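PDB 6IDN: ICChI, a glycosylated chitinase from Ipomoea carnea, which hydrolyses chitin as a plant glycosyl hydrolase of family 18 and also shows lysozyme activity. Local coordinates for residues L76-G81 with Q98-N103; T136-L141 with V152-A157. One frame throughout, in Å; residues are numbered along the deposited sequence. Where two conformers were deposited one is given.

Following the chain from the N terminus, strand 73-80 leads through a short excursion into helix 90-103, and interaction 1 closes that loop by setting the end of the helix against the strand it follows. The chain then forms strand 121-126 and helix 134-148 before strand 153-156, where interaction 2 brings helix and following strand together. The two contacts therefore stand in series, neither enclosing the other. Their centres lie about 10 Å apart, and they meet directly: Leu78 packs on Leu137, and Trp101 on Val152. Together they tie two neighbouring helices to one curved parallel sheet, building part of the layer between barrel and outer helices.

Interaction 1: L76-G81 with Q98-N103; sequences LSLGGG and QYLWNN
Leu76, Leu78 and Leu100 form a buried, wholly apolar contact between barrel strand and outer helix in the TIM barrel of this family 18 glycosyl hydrolase. Strand 73-80 belongs to the parallel barrel wall, and helix 90-103 lies outside it; no hydrogen bond joins 76-81 to 98-103, so these two segments meet through leucine methyl groups. Leu100 is the shared partner. Its CD2 methyl meets CD2 of Leu76 at 3.9 Å, the two side chains crossing at about a right angle. Toward Leu78 the geometry differs: the side chains reach for each other tip to tip, and CD2 of Leu78 lies 3.9 Å from Leu100 CD2 and 4.1 Å from Leu100 CD1, touching both branches of the fork. In Leu78 the first torsion (chi1 -49°) sets CG opposite the carbonyl carbon, and from there the end of the chain comes nearer the helix than its first bond would suggest. Leu33 of strand 27-36 touches both Leu78 and Leu100, and Ile122 of strand 121-126 touches Leu76 and Leu78, continuing the apolar layer over the neighbouring strands. At the end of the helix, two side-chain amides add hydrogen bonds to the backbone pattern. Gln98 NE2 donates to Asn102 OD1 one turn on, approaching from above the carbonyl plane. The carbonyl O of Tyr99 takes two donors from a single residue, Asn103 N at 2.9 Å and Asn103 ND2 at 3.0 Å. The second of these bonds has an N-H...O angle of 158°. On the same residue, Asn103 CB lies 4.0 Å above the plane of the Tyr99 ring, toward its rim.

Interaction 2: T136-L141 with V152-A157; sequences TLAEQL and VYLAAA
The second half of a beta-alpha-beta unit, in which strand 121-126 and helix 134-148 lead to strand 153-156, packs here chiefly through Leu154, whose two methyl groups meet two positions three residues apart on the barrel-facing side of the helix. Its CD1 branch goes to Ala138, lying 3.5 Å from the backbone O and 4.1 Å from CB of that residue. With only a methyl at Ala138, the leucine can probably lie against the helix backbone itself. The other branch turns to Leu141: Leu154 CD2 lies 3.9 Å from Leu141 CD1 and equally near its CB, the side chains meeting at a slant. With chi1 near -60°, Leu154 carries CG on the side away from its carbonyl carbon, and the fork that results spans the step from Ala138 to Leu141, close to one helical turn. Val152, just before the strand, adds a looser touch, its CG1 4.3 Å from the backbone O of Leu141. No hydrogen bond crosses between 136-141 and 152-157; the strand's backbone bonds instead to its neighbours in the sheet, Ala155 pairing with Ile122 and Phe124, and Leu154 with Tyr178, while Leu154 N also bonds to Asp177 OD2. Phe124 of the preceding strand touches Ala138 and Leu137, so the helix is packed against both strands of its own unit. A helix packed through apolar side chains over the strands before and after it is typical of the beta-alpha units that repeat round a TIM barrel, the fold of family 18 chitinases.

Interaction 1: L76-G81 with Q98-N103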
loop_
_atom_site.group_PDB
_atom_site.type_symbol
_atom_site.label_atom_id
_atom_site.label_comp_id
_atom_site.label_asym_id
_atom_site.label_seq_id
_atom_site.Cartn_x
_atom_site.Cartn_y
_atom_site.Cartn_z
ATOM N N LEU A 76 3.381 4.987 -4.445
ATOM C CA LEU A 76 4.377 5.216 -3.401
ATOM C C LEU A 76 3.729 5.023 -2.035
ATOM O O LEU A 76 2.682 5.620 -1.754
ATOM C CB LEU A 76 4.951 6.632 -3.488
ATOM C CG LEU A 76 5.878 6.992 -2.315
ATOM C CD1 LEU A 76 7.195 6.227 -2.414
ATOM C CD2 LEU A 76 6.159 8.481 -2.259
ATOM N N SER A 77 4.351 4.209 -1.185
ATOM C CA SER A 77 3.813 3.917 0.141
ATOM C C SER A 77 4.486 4.795 1.190
ATOM O O SER A 77 5.712 4.758 1.345
ATOM C CB SER A 77 3.983 2.444 0.502
ATOM O OG SER A 77 3.288 2.133 1.703
ATOM N N LEU A 78 3.671 5.547 1.935
ATOM C CA LEU A 78 4.133 6.353 3.059
ATOM C C LEU A 78 4.245 5.520 4.323
ATOM O O LEU A 78 3.308 4.803 4.691
ATOM C CB LEU A 78 3.166 7.499 3.350
ATOM C CG LEU A 78 2.703 8.370 2.192
ATOM C CD1 LEU A 78 1.685 9.380 2.709
ATOM C CD2 LEU A 78 3.873 9.080 1.497
ATOM N N GLY A 79 5.372 5.656 5.017
ATOM C CA GLY A 79 5.415 5.213 6.395
ATOM C C GLY A 79 6.133 3.900 6.616
ATOM O O GLY A 79 7.350 3.809 6.426
ATOM N N GLY A 80 5.391 2.870 7.001
ATOM C CA GLY A 80 5.986 1.591 7.308
ATOM C C GLY A 80 6.341 1.471 8.775
ATOM O O GLY A 80 6.070 2.348 9.603
ATOM N N GLY A 81 6.991 0.352 9.100
ATOM C CA GLY A 81 7.166 -0.003 10.497
ATOM C C GLY A 81 8.178 0.848 11.241
ATOM O O GLY A 81 8.086 0.997 12.463
ATOM N N GLN A 98 1.772 18.489 -1.622
ATOM C CA GLN A 98 2.417 19.153 -2.755
ATOM C C GLN A 98 3.753 18.501 -3.063
ATOM O O GLN A 98 4.097 18.290 -4.230
ATOM C CB GLN A 98 2.594 20.635 -2.434
ATOM C CG GLN A 98 2.970 21.447 -3.618
ATOM C CD GLN A 98 1.832 21.567 -4.591
ATOM O OE1 GLN A 98 0.775 22.111 -4.275
ATOM N NE2 GLN A 98 2.023 21.013 -5.783
ATOM N N TYR A 99 4.529 18.181 -2.019
ATOM C CA TYR A 99 5.788 17.485 -2.213
ATOM C C TYR A 99 5.572 16.179 -2.954
ATOM O O TYR A 99 6.326 15.844 -3.873
ATOM C CB TYR A 99 6.476 17.205 -0.857
ATOM C CG TYR A 99 7.536 16.109 -0.953
ATOM C CD1 TYR A 99 8.835 16.402 -1.337
ATOM C CD2 TYR A 99 7.224 14.779 -0.678
ATOM C CE1 TYR A 99 9.796 15.402 -1.445
ATOM C CE2 TYR A 99 8.178 13.773 -0.791
ATOM C CZ TYR A 99 9.464 14.097 -1.173
ATOM O OH TYR A 99 10.422 13.101 -1.276
ATOM N N LEU A 100 4.565 15.406 -2.534
ATOM C CA LEU A 100 4.315 14.122 -3.178
ATOM C C LEU A 100 3.912 14.323 -4.629
ATOM O O LEU A 100 4.378 13.598 -5.519
ATOM C CB LEU A 100 3.237 13.351 -2.417
ATOM C CG LEU A 100 3.651 12.964 -1.004
ATOM C CD1 LEU A 100 2.439 12.447 -0.258
ATOM C CD2 LEU A 100 4.718 11.895 -1.038
ATOM N N TRP A 101 3.039 15.297 -4.889
ATOM C CA TRP A 101 2.629 15.564 -6.263
ATOM C C TRP A 101 3.833 15.962 -7.111
ATOM O O TRP A 101 4.029 15.452 -8.225
ATOM C CB TRP A 101 1.551 16.663 -6.296
ATOM C CG TRP A 101 1.259 17.113 -7.692
ATOM C CD1 TRP A 101 1.715 18.247 -8.292
ATOM C CD2 TRP A 101 0.478 16.423 -8.671
ATOM N NE1 TRP A 101 1.266 18.305 -9.594
ATOM C CE2 TRP A 101 0.504 17.196 -9.846
ATOM C CE3 TRP A 101 -0.253 15.230 -8.665
ATOM C CZ2 TRP A 101 -0.162 16.813 -11.005
ATOM C CZ3 TRP A 101 -0.903 14.844 -9.827
ATOM C CH2 TRP A 101 -0.861 15.637 -10.974
ATOM N N ASN A 102 4.661 16.866 -6.589
ATOM C CA ASN A 102 5.764 17.410 -7.375
ATOM C C ASN A 102 6.864 16.387 -7.598
ATOM O O ASN A 102 7.557 16.441 -8.623
ATOM C CB ASN A 102 6.345 18.636 -6.670
ATOM C CG ASN A 102 5.438 19.841 -6.745
ATOM O OD1 ASN A 102 4.519 19.899 -7.559
ATOM N ND2 ASN A 102 5.710 20.826 -5.904
ATOM N N ASN A 103 7.072 15.481 -6.642
ATOM C CA ASN A 103 8.247 14.623 -6.694
ATOM C C ASN A 103 7.950 13.211 -7.172
ATOM O O ASN A 103 8.849 12.563 -7.732
ATOM C CB ASN A 103 8.925 14.583 -5.321
ATOM C CG ASN A 103 9.741 15.830 -5.052
ATOM O OD1 ASN A 103 10.900 15.916 -5.462
ATOM N ND2 ASN A 103 9.136 16.818 -4.391
#

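Interaction 2: T136-L141 with V152-A157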
loop_
_atom_site.group_PDB
_atom_site.type_symbol
_atom_site.label_atom_id
_atom_site.label_comp_id
_atom_site.label_asym_id
_atom_site.label_seq_id
_atom_site.Cartn_x
_atom_site.Cartn_y
_atom_site.Cartn_z
ATOM N N THR A 136 -6.576 15.136 6.184
ATOM C CA THR A 136 -6.277 16.338 5.408
ATOM C C THR A 136 -5.294 16.029 4.279
ATOM O O THR A 136 -5.465 16.509 3.151
ATOM C CB THR A 136 -5.736 17.429 6.349
ATOM O OG1 THR A 136 -6.679 17.648 7.420
ATOM C CG2 THR A 136 -5.504 18.746 5.618
ATOM N N LEU A 137 -4.285 15.187 4.543
ATOM C CA LEU A 137 -3.350 14.805 3.483
ATOM C C LEU A 137 -4.085 14.127 2.330
ATOM O O LEU A 137 -3.841 14.451 1.159
ATOM C CB LEU A 137 -2.237 13.897 4.046
ATOM C CG LEU A 137 -1.209 13.339 3.051
ATOM C CD1 LEU A 137 -0.512 14.487 2.296
ATOM C CD2 LEU A 137 -0.202 12.449 3.758
ATOM N N ALA A 138 -5.004 13.200 2.639
ATOM C CA ALA A 138 -5.763 12.544 1.577
ATOM C C ALA A 138 -6.601 13.553 0.806
ATOM O O ALA A 138 -6.685 13.490 -0.428
ATOM C CB ALA A 138 -6.654 11.442 2.155
ATOM N N GLU A 139 -7.240 14.485 1.526
ATOM C CA GLU A 139 -8.069 15.494 0.874
ATOM C C GLU A 139 -7.227 16.405 -0.014
ATOM O O GLU A 139 -7.640 16.770 -1.120
ATOM C CB GLU A 139 -8.818 16.297 1.954
ATOM C CG GLU A 139 -10.012 15.503 2.578
ATOM C CD GLU A 139 -10.625 16.171 3.800
ATOM O OE1 GLU A 139 -9.981 17.067 4.387
ATOM O OE2 GLU A 139 -11.771 15.823 4.170
ATOM N N GLN A 140 -6.033 16.783 0.446
ATOM C CA GLN A 140 -5.216 17.670 -0.374
ATOM C C GLN A 140 -4.653 16.959 -1.598
ATOM O O GLN A 140 -4.525 17.587 -2.657
ATOM C CB GLN A 140 -4.093 18.271 0.470
ATOM C CG GLN A 140 -4.592 19.157 1.609
ATOM C CD GLN A 140 -5.133 20.516 1.164
ATOM O OE1 GLN A 140 -5.672 21.263 1.975
ATOM N NE2 GLN A 140 -4.995 20.841 -0.112
ATOM N N LEU A 141 -4.326 15.669 -1.478
ATOM C CA LEU A 141 -3.942 14.895 -2.666
ATOM C C LEU A 141 -5.102 14.770 -3.651
ATOM O O LEU A 141 -4.905 14.843 -4.871
ATOM C CB LEU A 141 -3.468 13.506 -2.250
ATOM C CG LEU A 141 -2.091 13.480 -1.593
ATOM C CD1 LEU A 141 -1.850 12.134 -0.915
ATOM C CD2 LEU A 141 -0.994 13.749 -2.601
ATOM N N VAL A 152 -5.127 10.375 -9.301
ATOM C CA VAL A 152 -4.294 10.146 -8.128
ATOM C C VAL A 152 -5.069 9.166 -7.260
ATOM O O VAL A 152 -6.021 9.549 -6.560
ATOM C CB VAL A 152 -3.975 11.436 -7.366
ATOM C CG1 VAL A 152 -3.215 11.118 -6.082
ATOM C CG2 VAL A 152 -3.167 12.372 -8.231
ATOM N N TYR A 153 -4.662 7.904 -7.273
ATOM C CA TYR A 153 -5.318 6.909 -6.430
ATOM C C TYR A 153 -4.844 7.025 -4.991
ATOM O O TYR A 153 -3.677 7.316 -4.724
ATOM C CB TYR A 153 -5.045 5.500 -6.946
ATOM C CG TYR A 153 -5.641 5.295 -8.303
ATOM C CD1 TYR A 153 -6.984 4.985 -8.463
ATOM C CD2 TYR A 153 -4.867 5.468 -9.426
ATOM C CE1 TYR A 153 -7.529 4.826 -9.719
ATOM C CE2 TYR A 153 -5.392 5.320 -10.681
ATOM C CZ TYR A 153 -6.723 4.994 -10.823
ATOM O OH TYR A 153 -7.238 4.847 -12.088
ATOM N N LEU A 154 -5.761 6.807 -4.054
ATOM C CA LEU A 154 -5.437 6.830 -2.638
ATOM C C LEU A 154 -5.693 5.445 -2.073
ATOM O O LEU A 154 -6.772 4.883 -2.270
ATOM C CB LEU A 154 -6.272 7.881 -1.910
ATOM C CG LEU A 154 -6.087 9.316 -2.393
ATOM C CD1 LEU A 154 -7.082 10.274 -1.726
ATOM C CD2 LEU A 154 -4.663 9.759 -2.128
ATOM N N ALA A 155 -4.698 4.889 -1.390
ATOM C CA ALA A 155 -4.814 3.566 -0.799
ATOM C C ALA A 155 -4.410 3.658 0.663
ATOM O O ALA A 155 -3.576 4.485 1.034
ATOM C CB ALA A 155 -3.938 2.535 -1.548
ATOM N N ALA A 156 -5.020 2.808 1.497
ATOM C CA ALA A 156 -4.699 2.759 2.925
ATOM C C ALA A 156 -4.452 1.327 3.361
ATOM O O ALA A 156 -5.109 0.402 2.876
ATOM C CB ALA A 156 -5.833 3.346 3.788
ATOM N N ALA A 157 -3.564 1.160 4.352
ATOM C CA ALA A 157 -3.156 -0.157 4.842
ATOM C C ALA A 157 -3.329 -0.259 6.356
ATOM O O ALA A 157 -2.351 -0.406 7.102
ATOM C CB ALA A 157 -1.701 -0.452 4.445
#